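Local coordinates for glycosyl hydrolases family 2, sugar binding domain protein (Bacteroides uniformis str. 3978 T3 ii, PDB 6D1P) that probably hydrolyses O-glycosidic bonds of beta-glucuronides, as a gut bacterial beta-glucuronidase of glycoside hydrolase family 2, at residues Ile553-Asp558 / Gln669-Ala674; Pro621-Tyr626 / Val645-Pro650; Glu653-Gly658 / Thr690-Asp695. All blocks are in the same frame, centred on the assembly; numbering follows the deposited sequence.

Contact 1: Ile553-Asp558 / Gln669-Ala674; sequences IIRLFD and QDFPAA
The F671 ring pushes its leading edge against the R555–D558 turn of helix 550-564. Its CE1 lies 3.5 Å from R555 O, which sits at the ring edge near its plane, and its CZ is 4.2 Å from R555 CB. Next along the ring, F671 CD1 comes 3.8 Å from D558 CG, with carboxylate and ring planes inclined by 57°. The peptide bond between F671 and P672 is cis, and P672 folds back so that its CB stands 3.5 Å above the plane of the F671 ring, over the centre. W559 adds an edge-to-face partner to the same ring. With CG anti to the backbone N (chi1 -168°), D558 leans out of the helix into the mouth of the loop. Its OD1 accepts from A673 N at 2.6 Å through the syn lone pair, in an almost straight bond (175° at the hydrogen). The same oxygen is hydrogen-bonded to Y646 OH and lies 3.4 Å from P672 CB. OD2 of D558 pairs with Y616 OH and takes a longer bond from a water at 3.2 Å; that water accepts from A674 N at 2.8 Å. A673 and A674 both have left-handed backbone angles, a curl in which two successive amides serve one carboxylate, one directly and one through water. The guanidinium of R555 turns elsewhere, to a salt bridge with E642. The contact fastens a helix of the TIM-barrel domain to the loop between strands 659-665 and 677-680 of the following beta domain. Four polar partners around a buried carboxylate would probably favour its ionised form and hold D558 against rotation, so that the interdomain junction is fixed by polar bonds as well as by the aromatic edge.

Contact 2: Pro621-Tyr626 / Val645-Pro650; sequences PMLHIY and VYSNCP
H624 and Y646 form the hydrogen-bonded pair at the middle of an antiparallel strand pairing, where strand 623-625 forms one edge of a three-stranded sheet by pairing with strand 641-647 in the beta domain that follows the TIM barrel. The short axes run 4.7 Å apart at 168°. Y646 N gives H624 O a nearly straight bond of 2.8 Å (175° at the hydrogen), whereas the return bond from H624 N to Y646 O, 2.9 Å, is bent and weak. On the M622 side of this pair, side chains replace main-chain partners. M622 N donates to N648 OD1 at 2.8 Å, in the carbonyl plane and on a lone pair. M622 O receives S647 OG at 2.8 Å, also in its carbonyl plane. That hydroxyl works twice, since S647 OG accepts from C649 N at 2.7 Å and closes an ST turn. N648 reaches M622 because its CG sits between the backbone N and the carbonyl carbon (chi1 52°); its ND2 turns to the carbonyl oxygens of S618 and K620, so both ends of the amide are used. With a leucine here, M622 N and the S618 and K620 carbonyls would probably be left without these mates, and the chain leading into strand 623-625 would be less firmly held. Other polar ends are met outside the pairing: H624 NE2 by E608, with the imidazole stacked on Y611 and H628, Y626 OH by S551 and H522, and S647 O by R666 NE. M622, doubled back at its thioether, lays CE 3.4 Å from Y646 O. On the face shared by L623, I625, V645 and S647, L623 CD1 touches both S647 CB and V645 CG1, each at 3.5 Å.

Contact 3: Glu653-Gly658 / Thr690-Asp695; sequences ELFVNG and TATGYD
Two neighbouring antiparallel strands, 651-656 and 685-695, meet here in a five-stranded sheet, with four main-chain hydrogen bonds between E653–F655 and T690–T692. E653 N donates to T692 O at 2.6 Å, nearly straight, and T692 N returns a bond to E653 O. The F655/T690 pair repeats the pattern, with F655 N 2.6 Å from T690 O. Between the two rungs, L654 faces A691 as a non-hydrogen-bonded pair, and A691 CA approaches E653 O at 3.1 Å in a CA-H...O contact. The sheet packs against the three-stranded one as in a beta-sandwich, consistent with the immunoglobulin-like (E-set) family of this domain; L654, on its inner side, also packs on W678 of strand 677-680 in the other layer. E653, F655, T690 and T692 share the reverse face. T690 has OG1 between its backbone N and carbonyl carbon (chi1 65°), which brings that oxygen to 3.1 Å from F655 CB, beside the root of the ring. Farther out, T692 OG1 lies at the ring edge, 3.8 Å from F655 CE2, while bonded to D701. E653, extended, sends OE2 to Y694 OH at 3.2 Å, a weak bond, and R663 makes a cation-pi contact with the Y694 ring.

Contact 2 is the hub. Its centre lies about 13 Å from that of contact 1 and about 10 Å from that of contact 3, while contacts 1 and 3 are about 20 Å apart between centres and do not touch. Toward contact 1 runs the D558-Y646 bond, 2.9 Å between OD1 and OH, and I554 packs on Y626. Toward contact 3, L623 CD2 comes 3.4 Å from A691 O, and P650 CD lies 3.2 Å from Y694 O. In space, barrel helix, 623-625/641-647 strand pair and five-stranded sheet thus follow one another; along the chain, contact 2 is nested inside contact 1, and contacts 1 and 3 cross. None of these residues is a ligand of the potassium or sodium sites.

Contact 1: Ile553-Asp558 / Gln669-Ala674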
# COMPACT_ATOMS: atom_id res chain seq x y z
N ILE A 553 -0.79 -37.41 -0.46
CA ILE A 553 -0.47 -37.11 0.93
C ILE A 553 -1.21 -38.04 1.87
O ILE A 553 -0.74 -38.30 2.98
CB ILE A 553 -0.74 -35.63 1.26
CG1 ILE A 553 0.22 -35.17 2.36
CG2 ILE A 553 -2.19 -35.42 1.69
CD1 ILE A 553 1.67 -35.10 1.92
N ILE A 554 -2.37 -38.55 1.46
CA ILE A 554 -3.13 -39.46 2.31
C ILE A 554 -2.33 -40.74 2.56
O ILE A 554 -2.21 -41.21 3.70
CB ILE A 554 -4.50 -39.73 1.67
CG1 ILE A 554 -5.47 -38.60 2.06
CG2 ILE A 554 -5.03 -41.11 2.02
CD1 ILE A 554 -6.60 -38.42 1.12
N ARG A 555 -1.74 -41.28 1.50
CA ARG A 555 -0.86 -42.43 1.62
C ARG A 555 0.36 -42.11 2.47
O ARG A 555 0.81 -42.95 3.26
CB ARG A 555 -0.44 -42.88 0.23
CG ARG A 555 -1.57 -43.54 -0.56
CD ARG A 555 -1.17 -43.71 -2.01
NE ARG A 555 -2.07 -44.61 -2.72
CZ ARG A 555 -3.31 -44.30 -3.08
NH1 ARG A 555 -3.83 -43.10 -2.79
NH2 ARG A 555 -4.05 -45.18 -3.74
N LEU A 556 0.91 -40.90 2.34
CA LEU A 556 2.10 -40.54 3.11
C LEU A 556 1.77 -40.46 4.59
O LEU A 556 2.53 -40.96 5.43
CB LEU A 556 2.70 -39.21 2.62
CG LEU A 556 4.00 -38.67 3.28
CD1 LEU A 556 4.71 -37.72 2.32
CD2 LEU A 556 3.75 -37.96 4.62
N PHE A 557 0.64 -39.82 4.93
CA PHE A 557 0.22 -39.77 6.33
C PHE A 557 -0.07 -41.17 6.85
O PHE A 557 0.33 -41.54 7.96
CB PHE A 557 -1.03 -38.90 6.48
CG PHE A 557 -0.80 -37.42 6.25
CD1 PHE A 557 0.29 -36.77 6.78
CD2 PHE A 557 -1.73 -36.69 5.51
CE1 PHE A 557 0.48 -35.40 6.58
CE2 PHE A 557 -1.57 -35.33 5.29
CZ PHE A 557 -0.46 -34.67 5.82
N ASP A 558 -0.80 -41.96 6.06
CA ASP A 558 -1.16 -43.33 6.42
C ASP A 558 0.09 -44.13 6.78
O ASP A 558 0.21 -44.65 7.90
CB ASP A 558 -1.90 -43.97 5.23
CG ASP A 558 -2.58 -45.28 5.57
OD1 ASP A 558 -3.35 -45.76 4.72
OD2 ASP A 558 -2.37 -45.84 6.67
N GLN A 669 -1.45 -52.23 10.17
CA GLN A 669 -0.28 -52.67 9.41
C GLN A 669 -0.59 -53.09 7.98
O GLN A 669 0.34 -53.29 7.20
CB GLN A 669 0.41 -53.83 10.13
CG GLN A 669 1.01 -53.44 11.47
CD GLN A 669 1.84 -52.16 11.37
OE1 GLN A 669 2.72 -52.04 10.51
NE2 GLN A 669 1.53 -51.19 12.23
N ASP A 670 -1.87 -53.25 7.63
CA ASP A 670 -2.26 -53.71 6.29
C ASP A 670 -2.46 -52.48 5.39
O ASP A 670 -3.58 -52.06 5.08
CB ASP A 670 -3.52 -54.57 6.39
CG ASP A 670 -3.74 -55.45 5.17
OD1 ASP A 670 -3.21 -55.14 4.09
OD2 ASP A 670 -4.45 -56.48 5.30
N PHE A 671 -1.33 -51.89 4.97
CA PHE A 671 -1.31 -50.62 4.26
C PHE A 671 -1.76 -50.80 2.81
O PHE A 671 -1.32 -51.73 2.15
CB PHE A 671 0.09 -50.02 4.31
CG PHE A 671 0.27 -48.82 3.44
CD1 PHE A 671 0.02 -47.54 3.93
CD2 PHE A 671 0.75 -48.95 2.14
CE1 PHE A 671 0.21 -46.41 3.13
CE2 PHE A 671 0.94 -47.82 1.33
CZ PHE A 671 0.67 -46.55 1.83
N PRO A 672 -2.59 -49.88 2.28
CA PRO A 672 -3.07 -48.68 2.97
C PRO A 672 -4.49 -48.79 3.49
O PRO A 672 -5.17 -49.77 3.22
CB PRO A 672 -3.02 -47.62 1.87
CG PRO A 672 -3.46 -48.42 0.65
CD PRO A 672 -2.87 -49.82 0.83
N ALA A 673 -4.92 -47.75 4.22
CA ALA A 673 -6.25 -47.65 4.80
C ALA A 673 -6.51 -48.72 5.86
O ALA A 673 -7.67 -49.07 6.11
CB ALA A 673 -7.35 -47.70 3.73
N ALA A 674 -5.44 -49.22 6.50
CA ALA A 674 -5.54 -50.20 7.59
C ALA A 674 -6.42 -51.39 7.21
O ALA A 674 -7.26 -51.85 7.99
CB ALA A 674 -6.04 -49.54 8.89
O HOH W 1 -2.69 -48.97 6.51

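Contact 2: Pro621-Tyr626 / Val645-Pro650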
# COMPACT_ATOMS: atom_id res chain seq x y z
N PRO A 621 -15.66 -43.29 17.69
CA PRO A 621 -15.91 -44.03 16.46
C PRO A 621 -16.26 -43.10 15.30
O PRO A 621 -17.03 -42.15 15.44
CB PRO A 621 -17.09 -44.93 16.83
CG PRO A 621 -16.93 -45.14 18.30
CD PRO A 621 -16.39 -43.84 18.84
N MET A 622 -15.64 -43.37 14.15
CA MET A 622 -15.84 -42.58 12.95
C MET A 622 -15.58 -43.49 11.76
O MET A 622 -15.01 -44.58 11.88
CB MET A 622 -14.93 -41.34 12.90
CG MET A 622 -13.42 -41.63 13.07
SD MET A 622 -12.63 -42.31 11.59
CE MET A 622 -12.63 -40.91 10.49
N LEU A 623 -16.01 -43.01 10.60
CA LEU A 623 -15.96 -43.72 9.34
C LEU A 623 -15.96 -42.67 8.24
O LEU A 623 -16.82 -41.79 8.25
CB LEU A 623 -17.17 -44.65 9.21
CG LEU A 623 -17.40 -45.48 7.95
CD1 LEU A 623 -16.36 -46.57 7.84
CD2 LEU A 623 -18.80 -46.08 7.97
N HIS A 624 -14.98 -42.72 7.34
CA HIS A 624 -14.88 -41.74 6.26
C HIS A 624 -14.41 -42.45 5.00
O HIS A 624 -13.26 -42.89 4.92
CB HIS A 624 -13.91 -40.59 6.59
CG HIS A 624 -13.78 -39.56 5.50
ND1 HIS A 624 -14.50 -38.39 5.48
CD2 HIS A 624 -13.01 -39.54 4.38
CE1 HIS A 624 -14.18 -37.68 4.41
NE2 HIS A 624 -13.28 -38.36 3.72
N ILE A 625 -15.30 -42.53 4.02
CA ILE A 625 -14.90 -43.00 2.70
C ILE A 625 -14.06 -41.92 2.04
O ILE A 625 -14.47 -40.76 1.97
CB ILE A 625 -16.13 -43.32 1.85
CG1 ILE A 625 -17.04 -44.33 2.58
CG2 ILE A 625 -15.71 -43.79 0.47
CD1 ILE A 625 -18.46 -44.38 2.03
N TYR A 626 -12.88 -42.29 1.57
CA TYR A 626 -12.05 -41.33 0.88
C TYR A 626 -12.66 -41.01 -0.48
O TYR A 626 -12.83 -41.91 -1.32
CB TYR A 626 -10.62 -41.84 0.75
CG TYR A 626 -9.79 -41.03 -0.21
CD1 TYR A 626 -9.78 -39.63 -0.15
CD2 TYR A 626 -9.03 -41.64 -1.20
CE1 TYR A 626 -9.03 -38.88 -1.05
CE2 TYR A 626 -8.28 -40.90 -2.09
CZ TYR A 626 -8.29 -39.53 -2.01
OH TYR A 626 -7.54 -38.80 -2.91
N VAL A 645 -11.05 -46.53 2.81
CA VAL A 645 -11.91 -46.01 3.87
C VAL A 645 -11.05 -45.77 5.09
O VAL A 645 -10.21 -46.60 5.45
CB VAL A 645 -13.07 -46.96 4.19
CG1 VAL A 645 -13.87 -46.41 5.34
CG2 VAL A 645 -13.96 -47.14 2.97
N TYR A 646 -11.26 -44.64 5.74
CA TYR A 646 -10.49 -44.31 6.93
C TYR A 646 -11.46 -44.34 8.11
O TYR A 646 -12.29 -43.45 8.28
CB TYR A 646 -9.73 -42.99 6.76
CG TYR A 646 -8.55 -43.24 5.85
CD1 TYR A 646 -7.31 -43.67 6.37
CD2 TYR A 646 -8.68 -43.15 4.46
CE1 TYR A 646 -6.24 -43.95 5.53
CE2 TYR A 646 -7.61 -43.44 3.62
CZ TYR A 646 -6.40 -43.85 4.17
OH TYR A 646 -5.35 -44.15 3.34
N SER A 647 -11.36 -45.41 8.90
CA SER A 647 -12.20 -45.60 10.06
C SER A 647 -11.37 -46.19 11.19
O SER A 647 -10.41 -46.93 10.94
CB SER A 647 -13.39 -46.52 9.71
OG SER A 647 -14.05 -46.98 10.89
N ASN A 648 -11.73 -45.84 12.43
CA ASN A 648 -11.25 -46.53 13.61
C ASN A 648 -12.23 -47.60 14.10
O ASN A 648 -12.10 -48.08 15.23
CB ASN A 648 -10.98 -45.53 14.74
CG ASN A 648 -12.16 -44.62 15.00
OD1 ASN A 648 -13.20 -44.71 14.32
ND2 ASN A 648 -12.01 -43.74 15.98
N CYS A 649 -13.25 -47.94 13.30
CA CYS A 649 -14.16 -49.02 13.66
C CYS A 649 -13.49 -50.37 13.39
O CYS A 649 -12.80 -50.52 12.38
CB CYS A 649 -15.47 -48.91 12.87
SG CYS A 649 -16.63 -47.60 13.41
N PRO A 650 -13.69 -51.36 14.27
CA PRO A 650 -13.03 -52.67 14.05
C PRO A 650 -13.40 -53.33 12.74
O PRO A 650 -12.54 -53.96 12.11
CB PRO A 650 -13.49 -53.51 15.25
CG PRO A 650 -13.80 -52.50 16.31
CD PRO A 650 -14.33 -51.27 15.60

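Contact 3: Glu653-Gly658 / Thr690-Asp695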
# COMPACT_ATOMS: atom_id res chain seq x y z
N GLU A 653 -18.07 -52.44 6.44
CA GLU A 653 -18.60 -53.04 5.23
C GLU A 653 -18.84 -51.96 4.18
O GLU A 653 -19.40 -50.90 4.48
CB GLU A 653 -19.89 -53.81 5.51
CG GLU A 653 -20.46 -54.45 4.26
CD GLU A 653 -21.47 -55.56 4.55
OE1 GLU A 653 -21.68 -56.36 3.61
OE2 GLU A 653 -22.03 -55.61 5.68
N LEU A 654 -18.40 -52.24 2.96
CA LEU A 654 -18.56 -51.35 1.83
C LEU A 654 -19.70 -51.84 0.95
O LEU A 654 -19.87 -53.04 0.75
CB LEU A 654 -17.27 -51.28 1.01
CG LEU A 654 -17.25 -50.17 -0.03
CD1 LEU A 654 -17.13 -48.82 0.66
CD2 LEU A 654 -16.14 -50.38 -1.05
N PHE A 655 -20.49 -50.90 0.44
CA PHE A 655 -21.53 -51.20 -0.52
C PHE A 655 -21.33 -50.31 -1.73
O PHE A 655 -21.12 -49.10 -1.58
CB PHE A 655 -22.94 -50.98 0.04
CG PHE A 655 -23.19 -51.65 1.36
CD1 PHE A 655 -23.81 -52.90 1.41
CD2 PHE A 655 -22.88 -51.02 2.55
CE1 PHE A 655 -24.08 -53.51 2.64
CE2 PHE A 655 -23.13 -51.63 3.78
CZ PHE A 655 -23.73 -52.87 3.82
N VAL A 656 -21.40 -50.90 -2.92
CA VAL A 656 -21.31 -50.18 -4.17
C VAL A 656 -22.59 -50.44 -4.97
O VAL A 656 -22.89 -51.60 -5.29
CB VAL A 656 -20.06 -50.58 -4.97
CG1 VAL A 656 -19.97 -49.78 -6.26
CG2 VAL A 656 -18.84 -50.36 -4.10
N ASN A 657 -23.34 -49.37 -5.26
CA ASN A 657 -24.58 -49.46 -6.03
C ASN A 657 -25.54 -50.50 -5.43
O ASN A 657 -26.16 -51.29 -6.15
CB ASN A 657 -24.29 -49.75 -7.50
CG ASN A 657 -23.66 -48.56 -8.22
OD1 ASN A 657 -23.88 -47.41 -7.83
ND2 ASN A 657 -22.90 -48.83 -9.28
N GLY A 658 -25.64 -50.51 -4.10
CA GLY A 658 -26.46 -51.46 -3.38
C GLY A 658 -25.83 -52.82 -3.12
O GLY A 658 -26.29 -53.53 -2.22
N THR A 690 -21.39 -46.65 -0.41
CA THR A 690 -21.70 -46.47 0.99
C THR A 690 -20.84 -47.41 1.82
O THR A 690 -20.33 -48.42 1.32
CB THR A 690 -23.17 -46.73 1.29
OG1 THR A 690 -23.46 -48.11 1.04
CG2 THR A 690 -24.05 -45.85 0.41
N ALA A 691 -20.74 -47.08 3.10
CA ALA A 691 -19.97 -47.86 4.05
C ALA A 691 -20.70 -47.88 5.38
O ALA A 691 -21.31 -46.88 5.79
CB ALA A 691 -18.56 -47.28 4.25
N THR A 692 -20.60 -49.02 6.06
CA THR A 692 -21.07 -49.13 7.42
C THR A 692 -19.96 -49.73 8.27
O THR A 692 -19.36 -50.76 7.92
CB THR A 692 -22.35 -49.98 7.50
OG1 THR A 692 -23.38 -49.34 6.74
CG2 THR A 692 -22.80 -50.11 8.95
N GLY A 693 -19.65 -49.06 9.36
CA GLY A 693 -18.66 -49.53 10.31
C GLY A 693 -19.38 -49.97 11.56
O GLY A 693 -20.42 -49.40 11.92
N TYR A 694 -18.84 -50.98 12.20
CA TYR A 694 -19.45 -51.55 13.39
C TYR A 694 -18.47 -51.37 14.54
O TYR A 694 -17.30 -51.74 14.41
CB TYR A 694 -19.79 -53.02 13.17
CG TYR A 694 -20.56 -53.27 11.88
CD1 TYR A 694 -21.96 -53.24 11.87
CD2 TYR A 694 -19.88 -53.52 10.68
CE1 TYR A 694 -22.67 -53.48 10.69
CE2 TYR A 694 -20.58 -53.75 9.50
CZ TYR A 694 -21.98 -53.73 9.51
OH TYR A 694 -22.68 -53.96 8.34
N ASP A 695 -18.93 -50.75 15.62
CA ASP A 695 -18.20 -50.75 16.88
C ASP A 695 -19.19 -51.24 17.93
O ASP A 695 -19.99 -50.47 18.46
CB ASP A 695 -17.63 -49.37 17.23
CG ASP A 695 -16.78 -49.40 18.50
OD1 ASP A 695 -15.95 -50.33 18.65
OD2 ASP A 695 -16.93 -48.50 19.36